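Local coordinates for putative glucoamylase (Bacteroides uniformis, PDB 4GL3), which probably acts as a glycoside hydrolase of the glucoamylase type, cleaving glucose units from glucans, at residues T225-R230 and P238-N242; H243-P248 and A314-G318; K291-Y296 and D320-I324; A305-D309 and D363-E369; S331-P337 and M387-Y391. One frame throughout, in Å; residues are numbered along the deposited sequence. Where two conformers were deposited one is given.

All five contacts belong to the putative glucoamylase region of the chain, of the six-hairpin clan. Interactions 1 and 2 follow each other along the chain, centres 12 Å apart, and are joined by Asn241 O and Gly246 N at 2.8 Å. Interactions 2, 3 and 4 interlock, their segments alternating in sequence: His315 of interaction 2 packs on Val323 and on Ser306, and the centres of interactions 3 and 4 are 9 Å apart, with Ile324 N 2.9 Å from Phe365 O. Interaction 5 is more central, about 8 Å from interaction 2 at the nearest atoms. A bound diethylene glycol lies about 5 Å from the Asp307 side chain in interaction 4.

Interaction 1: T225-R230 and P238-N242; sequences TFLNGR and PLGNN
Asn228 reaches from segment 225-230 across to the backbone of 238-242. Its CB lies 3.6 Å from Pro238 O. With CG anti to the backbone N (chi1 -173°), the amide is carried on toward Gly240, where Asn228 ND2 donates to Gly240 O at 2.9 Å from above the carbonyl plane; Tyr232 OH is a further partner of ND2. OD1 turns back on its own segment, accepting from Arg230 N in an Asx turn and, weakly, from Arg230 NH1. With an alanine here the amide is gone, and Gly240 O would probably lose this donor and the Arg230 turn its acceptor. The backbones belong to the two-stranded antiparallel hairpin of strands 227-232 and 235-239, where Leu227 and Leu239 form a non-hydrogen-bonded pair. Beside that pair, Asn228 N donates to Pro238 O and Gly240 N to Phe226 O, each at 2.9 Å, the second in the carbonyl plane. Gly240 CA also comes within 3.1 Å of Thr225 O. On the apolar side, Leu239 CD2 sits over the centre of the Phe226 ring, 4.0 Å from its centroid, and meets Leu227 CD2; Tyr268 meets the same ring edge-to-face. Farther along, the guanidinium of Arg230 stacks on the Asn242 amide with planes 12° apart, ND2 lying over one face toward the rim. One water here accepts from Arg230 NH1 and lies 2.9 Å from Gly240 O; another accepts from Arg230 NE and, weakly, from Asn242 ND2, while Asn242 OD1 bonds to Tyr232 OH.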
# COMPACT_ATOMS: atom_id res chain seq x y z
N THR A 225 -9.48 11.46 14.53
CA THR A 225 -8.24 11.13 13.84
C THR A 225 -8.09 11.86 12.47
O THR A 225 -7.13 11.60 11.75
CB THR A 225 -8.18 9.60 13.58
OG1 THR A 225 -9.37 9.19 12.87
CG2 THR A 225 -8.05 8.80 14.93
N PHE A 226 -9.03 12.75 12.11
CA PHE A 226 -8.97 13.48 10.85
C PHE A 226 -8.24 14.83 11.00
O PHE A 226 -7.02 14.85 10.88
CB PHE A 226 -10.34 13.58 10.16
CG PHE A 226 -10.25 14.04 8.73
CD1 PHE A 226 -9.63 13.23 7.78
CD2 PHE A 226 -10.70 15.29 8.35
CE1 PHE A 226 -9.49 13.65 6.49
CE2 PHE A 226 -10.55 15.73 7.05
CZ PHE A 226 -9.94 14.90 6.11
N LEU A 227 -8.92 15.93 11.25
CA LEU A 227 -8.22 17.21 11.30
C LEU A 227 -7.30 17.19 12.52
O LEU A 227 -7.71 16.76 13.59
CB LEU A 227 -9.16 18.42 11.37
CG LEU A 227 -10.03 18.73 10.12
CD1 LEU A 227 -10.82 20.03 10.35
CD2 LEU A 227 -9.17 18.84 8.86
N ASN A 228 -6.03 17.57 12.32
CA ASN A 228 -5.06 17.61 13.39
C ASN A 228 -4.53 19.04 13.51
O ASN A 228 -5.00 19.83 14.32
CB ASN A 228 -3.97 16.55 13.13
CG ASN A 228 -2.99 16.40 14.29
OD1 ASN A 228 -2.69 17.37 14.97
ND2 ASN A 228 -2.53 15.16 14.55
N GLY A 229 -3.59 19.39 12.65
CA GLY A 229 -3.04 20.76 12.68
C GLY A 229 -2.14 21.05 13.87
O GLY A 229 -1.73 22.18 14.04
N ARG A 230 -1.82 20.07 14.72
CA ARG A 230 -0.95 20.38 15.87
C ARG A 230 0.53 20.32 15.43
O ARG A 230 0.86 19.84 14.34
CB ARG A 230 -1.19 19.42 17.04
CG ARG A 230 -2.65 19.34 17.53
CD ARG A 230 -2.84 18.19 18.54
NE ARG A 230 -4.22 17.94 18.88
CZ ARG A 230 -5.07 17.27 18.11
NH1 ARG A 230 -4.65 16.81 16.94
NH2 ARG A 230 -6.34 17.07 18.49
N PRO A 238 -0.99 18.26 9.23
CA PRO A 238 -2.39 18.63 8.87
C PRO A 238 -3.45 17.67 9.38
O PRO A 238 -4.46 18.11 9.93
CB PRO A 238 -2.37 18.67 7.33
CG PRO A 238 -0.93 19.00 6.99
CD PRO A 238 -0.09 18.33 8.05
N LEU A 239 -3.19 16.38 9.22
CA LEU A 239 -4.16 15.33 9.49
C LEU A 239 -3.57 14.16 10.32
O LEU A 239 -2.35 13.92 10.36
CB LEU A 239 -4.70 14.76 8.17
CG LEU A 239 -5.33 15.70 7.10
CD1 LEU A 239 -5.61 14.92 5.80
CD2 LEU A 239 -6.58 16.39 7.65
N GLY A 240 -4.46 13.39 10.95
CA GLY A 240 -4.08 12.10 11.50
C GLY A 240 -4.10 12.04 13.03
O GLY A 240 -4.28 13.06 13.72
N ASN A 241 -3.89 10.83 13.52
CA ASN A 241 -3.95 10.50 14.94
C ASN A 241 -3.10 11.43 15.78
O ASN A 241 -1.90 11.65 15.50
CB ASN A 241 -3.45 9.04 15.10
CG ASN A 241 -3.78 8.46 16.44
OD1 ASN A 241 -3.20 8.83 17.47
ND2 ASN A 241 -4.72 7.52 16.44
N ASN A 242 -3.67 11.93 16.86
CA ASN A 242 -2.93 12.82 17.76
C ASN A 242 -1.79 12.16 18.59
O ASN A 242 -0.62 12.50 18.43
CB ASN A 242 -3.96 13.53 18.67
CG ASN A 242 -3.32 14.55 19.61
OD1 ASN A 242 -2.20 14.98 19.39
ND2 ASN A 242 -4.06 14.95 20.61
O HOH W 1 -6.02 14.56 15.42
O HOH W 2 -3.99 18.10 21.63

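Interaction 2: H243-P248 and A314-G318; sequences HGKGGP and AHSPG
A type I' beta turn, Gly244 to Gly247, packs against an ST turn at Ser316, so two tight loop structures meet without a hydrogen bond between them. The beta turn is closed by Gly247 N on Gly244 O; in the other, Ser316 OG accepts from Gly318 N at 3.1 Å. With chi1 at 79°, OG stands between the backbone N and the carbonyl carbon, which places it near that amide and leaves Ser316 CB to press on the peptide ahead of Pro248, 3.5 Å from Pro248 N. Pro317 fits over the turn: its CD lies 3.5 Å from Gly244 O, while its CB meets the aliphatic chain of Lys245, closest at CD, 3.8 Å away. Lys245 crosses the proline obliquely, touching it with methylene groups rather than with its amine. Farther on, Pro248 CB rests 3.5 Å from His315 O. Gly244 and Gly318 pass with CA atoms 4.2 Å apart, and a CB on Gly318 would be tight against Gly244 CA. Helix 271-288 backs the contact: Ile281 and Tyr285 touch Lys245, Asn282 and Tyr285 touch Pro317, and His278 NE2 bonds to Gly247 O. Both loops, the one after strand 235-239 and the one after strand 313-314, thus lie against this helix and against each other.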
# COMPACT_ATOMS: atom_id res chain seq x y z
N HIS A 243 -2.15 11.25 19.50
CA HIS A 243 -1.22 10.52 20.38
C HIS A 243 -0.19 9.77 19.53
O HIS A 243 0.99 9.68 19.88
CB HIS A 243 -2.03 9.57 21.30
CG HIS A 243 -1.20 8.73 22.24
ND1 HIS A 243 -1.01 7.37 22.07
CD2 HIS A 243 -0.54 9.05 23.39
CE1 HIS A 243 -0.26 6.89 23.05
NE2 HIS A 243 0.04 7.89 23.86
N GLY A 244 -0.62 9.27 18.38
CA GLY A 244 0.29 8.55 17.49
C GLY A 244 1.14 9.41 16.59
O GLY A 244 1.90 8.87 15.77
N LYS A 245 1.05 10.74 16.73
CA LYS A 245 1.79 11.67 15.88
C LYS A 245 1.64 11.33 14.40
O LYS A 245 2.60 11.26 13.64
CB LYS A 245 3.26 11.71 16.28
CG LYS A 245 3.47 11.92 17.78
CD LYS A 245 4.91 12.25 18.14
CE LYS A 245 5.19 12.03 19.63
NZ LYS A 245 4.42 12.93 20.49
N GLY A 246 0.41 11.09 14.01
CA GLY A 246 0.07 10.70 12.62
C GLY A 246 -0.22 9.22 12.43
O GLY A 246 -0.94 8.82 11.51
N GLY A 247 0.32 8.40 13.33
CA GLY A 247 0.12 6.97 13.26
C GLY A 247 1.33 6.25 12.67
O GLY A 247 2.37 6.84 12.40
N PRO A 248 1.19 4.95 12.48
CA PRO A 248 2.18 4.16 11.72
C PRO A 248 2.45 4.78 10.34
O PRO A 248 1.51 5.27 9.64
CB PRO A 248 1.51 2.79 11.57
CG PRO A 248 0.30 2.80 12.47
CD PRO A 248 -0.07 4.22 12.74
N ALA A 314 0.98 -2.53 15.53
CA ALA A 314 0.93 -1.30 14.71
C ALA A 314 1.85 -0.23 15.34
O ALA A 314 1.41 0.75 15.97
CB ALA A 314 -0.52 -0.83 14.54
N HIS A 315 3.15 -0.45 15.17
CA HIS A 315 4.15 0.41 15.86
C HIS A 315 4.02 1.85 15.35
O HIS A 315 3.72 2.08 14.17
CB HIS A 315 5.59 -0.06 15.65
CG HIS A 315 5.80 -1.52 15.86
ND1 HIS A 315 5.95 -2.41 14.82
CD2 HIS A 315 5.84 -2.26 17.00
CE1 HIS A 315 6.08 -3.63 15.31
NE2 HIS A 315 6.02 -3.57 16.64
N SER A 316 4.26 2.80 16.25
CA SER A 316 4.23 4.21 15.89
C SER A 316 4.80 5.00 17.07
O SER A 316 5.13 4.42 18.14
CB SER A 316 2.76 4.65 15.60
OG SER A 316 2.08 4.87 16.83
N PRO A 317 4.90 6.32 16.91
CA PRO A 317 5.37 7.07 18.10
C PRO A 317 4.46 6.98 19.34
O PRO A 317 4.90 7.33 20.42
CB PRO A 317 5.43 8.51 17.59
CG PRO A 317 5.68 8.37 16.11
CD PRO A 317 4.92 7.15 15.69
N GLY A 318 3.20 6.58 19.17
CA GLY A 318 2.32 6.28 20.32
C GLY A 318 2.22 4.80 20.70
O GLY A 318 1.43 4.44 21.56

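Interaction 3: K291-Y296 and D320-I324; sequences KGYKGY and DRGVI
The carboxylate of Asp320 is gripped through both oxygens. Tyr296 OH donates to Asp320 OD1 at 2.5 Å, a short bond that uses the syn lone pair, with ring and carboxylate nearly coplanar at 27°. OD1 also receives a weak bond from Gly322 N. OD2 accepts from Tyr285 OH of helix 271-288 and from a water that links it to Lys291 N, and Asp320 OD2 lies in plane at the edge of the Tyr293 ring, 3.4 Å from Tyr293 CE2. The carbonyl of the same aspartate is met by Lys291 NZ, 2.8 Å from Asp320 O and almost straight in line with the C=O bond. A bend at chi3 of 75° turns the lysine chain, which slides past the Asp320 side chain in the reverse direction. Tyr293 lies flat over Gly322, whose CA is 3.4 Å from the ring centroid and centred over the face; a CB on this glycine would clash with Tyr293 CE1. The Tyr296 ring is sandwiched, Ile324 CD1 over one face and Tyr293 CB over the opposite one. A phenylalanine in place of Tyr296 would keep the ring but would probably leave Asp320 OD1 without its short bond. Neither segment is helix or strand: this is loop-to-loop packing built on tyrosine rings and a buried carboxylate, joining the connection after helix 271-288 to the one before helix 326-331.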
# COMPACT_ATOMS: atom_id res chain seq x y z
N LYS A 291 12.12 6.67 24.79
CA LYS A 291 12.15 5.44 25.60
C LYS A 291 13.55 4.84 25.74
O LYS A 291 13.75 3.86 26.48
CB LYS A 291 11.19 4.41 25.05
CG LYS A 291 9.74 4.87 25.17
CD LYS A 291 8.74 3.84 24.67
CE LYS A 291 8.57 2.70 25.64
NZ LYS A 291 7.53 1.76 25.14
N GLY A 292 14.52 5.44 25.05
CA GLY A 292 15.93 5.04 25.14
C GLY A 292 16.27 3.70 24.50
O GLY A 292 17.11 3.00 25.00
N TYR A 293 15.61 3.33 23.41
CA TYR A 293 15.95 2.07 22.76
C TYR A 293 17.34 2.13 22.12
O TYR A 293 17.83 3.21 21.81
CB TYR A 293 14.92 1.74 21.72
CG TYR A 293 13.61 1.30 22.33
CD1 TYR A 293 13.53 0.16 23.12
CD2 TYR A 293 12.45 2.03 22.13
CE1 TYR A 293 12.34 -0.25 23.68
CE2 TYR A 293 11.25 1.62 22.67
CZ TYR A 293 11.21 0.48 23.46
OH TYR A 293 10.02 0.05 23.98
N LYS A 294 17.97 0.97 21.96
CA LYS A 294 19.29 0.90 21.33
C LYS A 294 19.25 1.20 19.82
O LYS A 294 18.40 0.66 19.09
CB LYS A 294 19.92 -0.47 21.58
CG LYS A 294 21.32 -0.64 21.01
CD LYS A 294 22.03 -1.80 21.68
CE LYS A 294 23.18 -2.30 20.82
NZ LYS A 294 24.21 -2.98 21.66
N GLY A 295 20.13 2.10 19.37
CA GLY A 295 20.32 2.38 17.93
C GLY A 295 19.35 3.33 17.23
O GLY A 295 19.57 3.67 16.10
N TYR A 296 18.28 3.76 17.88
CA TYR A 296 17.33 4.70 17.26
C TYR A 296 18.06 6.00 16.93
O TYR A 296 18.79 6.52 17.77
CB TYR A 296 16.19 5.04 18.24
CG TYR A 296 15.03 4.08 18.29
CD1 TYR A 296 15.17 2.73 18.07
CD2 TYR A 296 13.79 4.55 18.66
CE1 TYR A 296 14.06 1.87 18.13
CE2 TYR A 296 12.68 3.71 18.76
CZ TYR A 296 12.82 2.36 18.49
OH TYR A 296 11.71 1.56 18.61
N ASP A 320 5.45 2.43 20.64
CA ASP A 320 6.84 2.20 20.33
C ASP A 320 7.31 1.07 21.23
O ASP A 320 7.37 1.24 22.43
CB ASP A 320 7.63 3.47 20.61
CG ASP A 320 9.12 3.32 20.34
OD1 ASP A 320 9.56 2.39 19.62
OD2 ASP A 320 9.87 4.15 20.87
N ARG A 321 7.65 -0.07 20.62
CA ARG A 321 8.01 -1.30 21.33
C ARG A 321 9.46 -1.71 21.09
O ARG A 321 9.84 -2.84 21.39
CB ARG A 321 7.09 -2.43 20.88
CG ARG A 321 5.63 -2.03 20.73
CD ARG A 321 4.67 -3.18 20.89
NE ARG A 321 3.36 -2.68 21.29
CZ ARG A 321 2.34 -3.44 21.65
NH1 ARG A 321 2.45 -4.75 21.66
NH2 ARG A 321 1.18 -2.88 21.95
N GLY A 322 10.25 -0.80 20.51
CA GLY A 322 11.69 -1.04 20.23
C GLY A 322 11.99 -1.62 18.85
O GLY A 322 13.14 -1.95 18.57
N VAL A 323 10.96 -1.73 18.01
CA VAL A 323 11.00 -2.38 16.70
C VAL A 323 11.07 -1.29 15.62
O VAL A 323 10.20 -0.42 15.55
CB VAL A 323 9.75 -3.28 16.49
CG1 VAL A 323 9.72 -3.91 15.08
CG2 VAL A 323 9.66 -4.36 17.59
N ILE A 324 12.14 -1.31 14.84
CA ILE A 324 12.29 -0.49 13.63
C ILE A 324 11.93 -1.39 12.43
O ILE A 324 12.31 -2.57 12.37
CB ILE A 324 13.73 0.11 13.52
CG1 ILE A 324 13.99 1.09 14.67
CG2 ILE A 324 13.97 0.79 12.15
CD1 ILE A 324 13.31 2.46 14.62
O HOH W 3 12.11 5.67 21.98

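Interaction 4: A305-D309 and D363-E369; sequences ASDGD and DAFNLTE
The two backbones run alongside without pairing, CA atoms 6.3 Å apart at Asp307 and Ala364 and 7.1 Å apart at Asp309 and Asn366, so side chains bridge the gap. At one end Asp363 reaches over: its OD2 takes the backbone N-H of Asp307 at an N to O distance of 2.9 Å, the donor nearly in line with the C-O bond, and also touches Ser306 CB at 3.3 Å. Next to it the methyl of Ala364 fits against Asp307 O, 3.4 Å from CB, and near Ser306 OG. Ser306 OG donates to Asp307 O and has a second partner in Thr325 OG1. The Asp307 and Asp363 side chains cross at about a right angle, their OD2 atoms 4.3 Å apart; the charge on Asp307 is met by a salt bridge from Arg44, and Ser375 OG bonds to the same oxygen. At the other end Asn366 ND2 donates to Asp309 OD1 at 3.0 Å, from above the carboxylate plane, with amide and carboxylate turned 83° apart. Chi1 of 55° sets the Asp309 carboxylate between its own backbone N and carbonyl carbon, facing Asn366. Asn366 is held from its other end too, because its OD1 accepts from Glu369 N at 2.8 Å, an Asx motif that braces the turn after strand 365-366. Asp309 OD2 meanwhile rests against Glu369 CG. Trp371 of the paired strand 371-372 touches Asp309, Ala364 and Asn366. The contact joins two small antiparallel hairpins, 305-306 with 313-314 and 365-366 with 371-372.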
# COMPACT_ATOMS: atom_id res chain seq x y z
N ALA A 305 3.44 -0.57 11.34
CA ALA A 305 2.94 -1.93 11.62
C ALA A 305 3.84 -2.99 10.99
O ALA A 305 4.18 -2.91 9.79
CB ALA A 305 1.48 -2.11 11.12
N SER A 306 4.17 -4.00 11.78
CA SER A 306 4.99 -5.10 11.28
C SER A 306 5.09 -6.22 12.31
O SER A 306 4.63 -6.07 13.45
CB SER A 306 6.40 -4.55 10.99
OG SER A 306 7.09 -4.24 12.18
N ASP A 307 5.80 -7.29 11.95
CA ASP A 307 6.24 -8.28 12.92
C ASP A 307 7.14 -7.61 13.97
O ASP A 307 7.69 -6.51 13.76
CB ASP A 307 6.98 -9.44 12.24
CG ASP A 307 6.05 -10.42 11.52
OD1 ASP A 307 4.80 -10.30 11.59
OD2 ASP A 307 6.60 -11.35 10.88
N GLY A 308 7.26 -8.28 15.11
CA GLY A 308 8.00 -7.78 16.24
C GLY A 308 8.48 -8.92 17.11
O GLY A 308 7.95 -10.02 17.05
N ASP A 309 9.47 -8.65 17.94
CA ASP A 309 9.99 -9.67 18.83
C ASP A 309 8.94 -10.23 19.80
O ASP A 309 9.07 -11.36 20.22
CB ASP A 309 11.22 -9.17 19.59
CG ASP A 309 10.96 -7.86 20.35
OD1 ASP A 309 10.58 -6.84 19.73
OD2 ASP A 309 11.17 -7.84 21.58
N ASP A 363 11.53 -8.15 7.64
CA ASP A 363 10.41 -7.29 7.96
C ASP A 363 10.66 -6.20 8.98
O ASP A 363 10.07 -5.12 8.88
CB ASP A 363 9.24 -8.11 8.45
CG ASP A 363 7.94 -7.35 8.39
OD1 ASP A 363 7.63 -6.77 7.31
OD2 ASP A 363 7.22 -7.37 9.40
N ALA A 364 11.48 -6.51 9.98
CA ALA A 364 11.67 -5.65 11.14
C ALA A 364 12.81 -6.17 11.99
O ALA A 364 13.27 -7.33 11.84
CB ALA A 364 10.38 -5.57 11.99
N PHE A 365 13.26 -5.32 12.89
CA PHE A 365 14.31 -5.67 13.83
C PHE A 365 14.20 -4.84 15.10
O PHE A 365 13.58 -3.77 15.13
CB PHE A 365 15.75 -5.53 13.24
CG PHE A 365 16.11 -4.11 12.85
CD1 PHE A 365 15.73 -3.58 11.61
CD2 PHE A 365 16.82 -3.29 13.73
CE1 PHE A 365 16.06 -2.28 11.27
CE2 PHE A 365 17.12 -1.99 13.39
CZ PHE A 365 16.73 -1.48 12.17
N ASN A 366 14.80 -5.38 16.16
CA ASN A 366 14.85 -4.74 17.47
C ASN A 366 16.26 -4.88 18.01
O ASN A 366 16.64 -5.94 18.53
CB ASN A 366 13.85 -5.40 18.42
CG ASN A 366 13.82 -4.75 19.81
OD1 ASN A 366 14.85 -4.27 20.33
ND2 ASN A 366 12.63 -4.72 20.41
N LEU A 367 17.08 -3.83 17.88
CA LEU A 367 18.47 -3.92 18.33
C LEU A 367 18.59 -4.05 19.85
O LEU A 367 19.56 -4.64 20.34
CB LEU A 367 19.28 -2.71 17.82
CG LEU A 367 19.48 -2.62 16.31
CD1 LEU A 367 20.43 -1.48 15.97
CD2 LEU A 367 20.00 -3.94 15.74
N THR A 368 17.62 -3.52 20.61
CA THR A 368 17.64 -3.64 22.08
C THR A 368 17.52 -5.10 22.48
O THR A 368 18.21 -5.51 23.39
CB THR A 368 16.52 -2.83 22.79
OG1 THR A 368 16.48 -1.48 22.29
CG2 THR A 368 16.75 -2.79 24.33
N GLU A 369 16.64 -5.88 21.85
CA GLU A 369 16.47 -7.31 22.19
C GLU A 369 17.31 -8.22 21.28
O GLU A 369 17.17 -9.44 21.34
CB GLU A 369 15.01 -7.75 22.11
CG GLU A 369 14.01 -6.86 22.81
CD GLU A 369 14.23 -6.76 24.31
OE1 GLU A 369 14.76 -7.71 24.90
OE2 GLU A 369 13.85 -5.72 24.89

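Interaction 5: S331-P337 and M387-Y391; sequences SSIPYAP and MIENY
Chi1 of 167° in Tyr391 and of -171° in Ile333 swings both chains away from their backbone N atoms, which sends the isoleucine branch over the tyrosine ring. Ile333 CG1 lies 4.1 Å from the centroid of the Tyr391 ring in a CH-pi contact displaced toward the rim, the two side chains crossing at about a right angle. Ile333 CG2, the other branch, turns to the helix backbone, 3.6 Å from Met387 O and near Ile388 CA. Pro337 comes to the same ring obliquely, its CB 3.4 Å from Tyr391 CE1. Bends at chi2 and chi3 curl the selenomethionine Met387 so that its CE reaches Tyr335, 3.6 Å from CZ, and also meets Pro334 CG at 3.9 Å. Nearer its backbone, CB packs on Ser331 O. Tyr335 OH bonds to Thr252 O, Ser331 OG to Thr327 OG1. Met19 of helix 15-27 also touches Ile333 and Tyr391. With no hydrogen bond across it, the contact between the link of helices 326-331 and 337-349 and helix 378-393 rests on shape and apolar burial, the prolines and isoleucine filling against the helix while Tyr335 OH and Ser331 OG find their partners outside it.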
# COMPACT_ATOMS: atom_id res chain seq x y z
N SER A 331 9.98 3.27 2.16
CA SER A 331 8.86 3.60 1.30
C SER A 331 8.46 5.09 1.32
O SER A 331 7.64 5.53 0.50
CB SER A 331 7.67 2.73 1.63
OG SER A 331 8.00 1.35 1.47
N SER A 332 9.03 5.83 2.27
CA SER A 332 8.85 7.26 2.41
C SER A 332 9.89 8.06 1.60
O SER A 332 9.94 9.29 1.72
CB SER A 332 8.89 7.64 3.90
OG SER A 332 7.63 7.34 4.53
N ILE A 333 10.70 7.35 0.80
CA ILE A 333 11.75 7.95 -0.04
C ILE A 333 11.30 9.16 -0.89
O ILE A 333 12.02 10.14 -0.91
CB ILE A 333 12.53 6.87 -0.89
CG1 ILE A 333 13.77 7.50 -1.60
CG2 ILE A 333 11.61 6.12 -1.84
CD1 ILE A 333 14.86 6.48 -1.97
N PRO A 334 10.10 9.15 -1.51
CA PRO A 334 9.83 10.38 -2.26
C PRO A 334 9.55 11.56 -1.37
O PRO A 334 9.58 12.66 -1.82
CB PRO A 334 8.60 10.06 -3.08
CG PRO A 334 7.98 8.85 -2.45
CD PRO A 334 9.03 8.15 -1.66
N TYR A 335 9.29 11.33 -0.10
CA TYR A 335 8.93 12.42 0.80
C TYR A 335 10.13 13.01 1.52
O TYR A 335 10.10 14.18 1.84
CB TYR A 335 7.91 11.95 1.81
CG TYR A 335 6.74 11.20 1.23
CD1 TYR A 335 6.09 11.67 0.10
CD2 TYR A 335 6.24 10.05 1.86
CE1 TYR A 335 4.99 11.01 -0.41
CE2 TYR A 335 5.12 9.39 1.34
CZ TYR A 335 4.50 9.88 0.21
OH TYR A 335 3.38 9.27 -0.28
N ALA A 336 11.17 12.22 1.78
CA ALA A 336 12.38 12.72 2.44
C ALA A 336 13.56 11.91 1.91
O ALA A 336 14.12 11.07 2.64
CB ALA A 336 12.26 12.60 3.95
N PRO A 337 13.93 12.14 0.64
CA PRO A 337 14.84 11.17 -0.01
C PRO A 337 16.21 10.98 0.65
O PRO A 337 16.69 9.84 0.78
CB PRO A 337 14.94 11.66 -1.47
CG PRO A 337 14.31 13.01 -1.52
CD PRO A 337 13.45 13.18 -0.29
N MSE A 387 7.51 2.62 -4.24
CA MSE A 387 7.75 4.01 -3.84
C MSE A 387 9.15 4.43 -4.23
O MSE A 387 9.36 5.57 -4.59
CB MSE A 387 7.48 4.25 -2.34
CG MSE A 387 6.01 4.01 -1.93
SE MSE A 387 4.74 5.20 -2.81
CE MSE A 387 4.75 6.76 -1.65
N ILE A 388 10.10 3.49 -4.22
CA ILE A 388 11.42 3.77 -4.78
C ILE A 388 11.21 4.16 -6.23
O ILE A 388 11.74 5.18 -6.68
CB ILE A 388 12.43 2.60 -4.65
CG1 ILE A 388 12.90 2.45 -3.19
CG2 ILE A 388 13.63 2.78 -5.61
CD1 ILE A 388 13.65 1.15 -2.91
N GLU A 389 10.40 3.40 -6.97
CA GLU A 389 10.25 3.77 -8.37
C GLU A 389 9.56 5.15 -8.56
O GLU A 389 9.95 5.92 -9.44
CB GLU A 389 9.47 2.71 -9.17
CG GLU A 389 9.53 2.92 -10.66
CD GLU A 389 10.96 2.92 -11.17
OE1 GLU A 389 11.73 2.06 -10.67
OE2 GLU A 389 11.29 3.74 -12.06
N ASN A 390 8.50 5.41 -7.79
CA ASN A 390 7.87 6.71 -7.84
C ASN A 390 8.86 7.85 -7.59
O ASN A 390 8.84 8.85 -8.30
CB ASN A 390 6.69 6.81 -6.87
CG ASN A 390 5.43 6.17 -7.42
OD1 ASN A 390 5.27 6.11 -8.64
ND2 ASN A 390 4.53 5.67 -6.51
N TYR A 391 9.73 7.69 -6.59
CA TYR A 391 10.83 8.66 -6.39
C TYR A 391 11.71 8.78 -7.61
O TYR A 391 12.07 9.87 -7.99
CB TYR A 391 11.69 8.27 -5.19
CG TYR A 391 13.00 9.00 -5.08
CD1 TYR A 391 13.03 10.38 -4.88
CD2 TYR A 391 14.22 8.34 -5.23
CE1 TYR A 391 14.21 11.07 -4.77
CE2 TYR A 391 15.42 9.03 -5.12
CZ TYR A 391 15.38 10.40 -4.90
OH TYR A 391 16.53 11.10 -4.81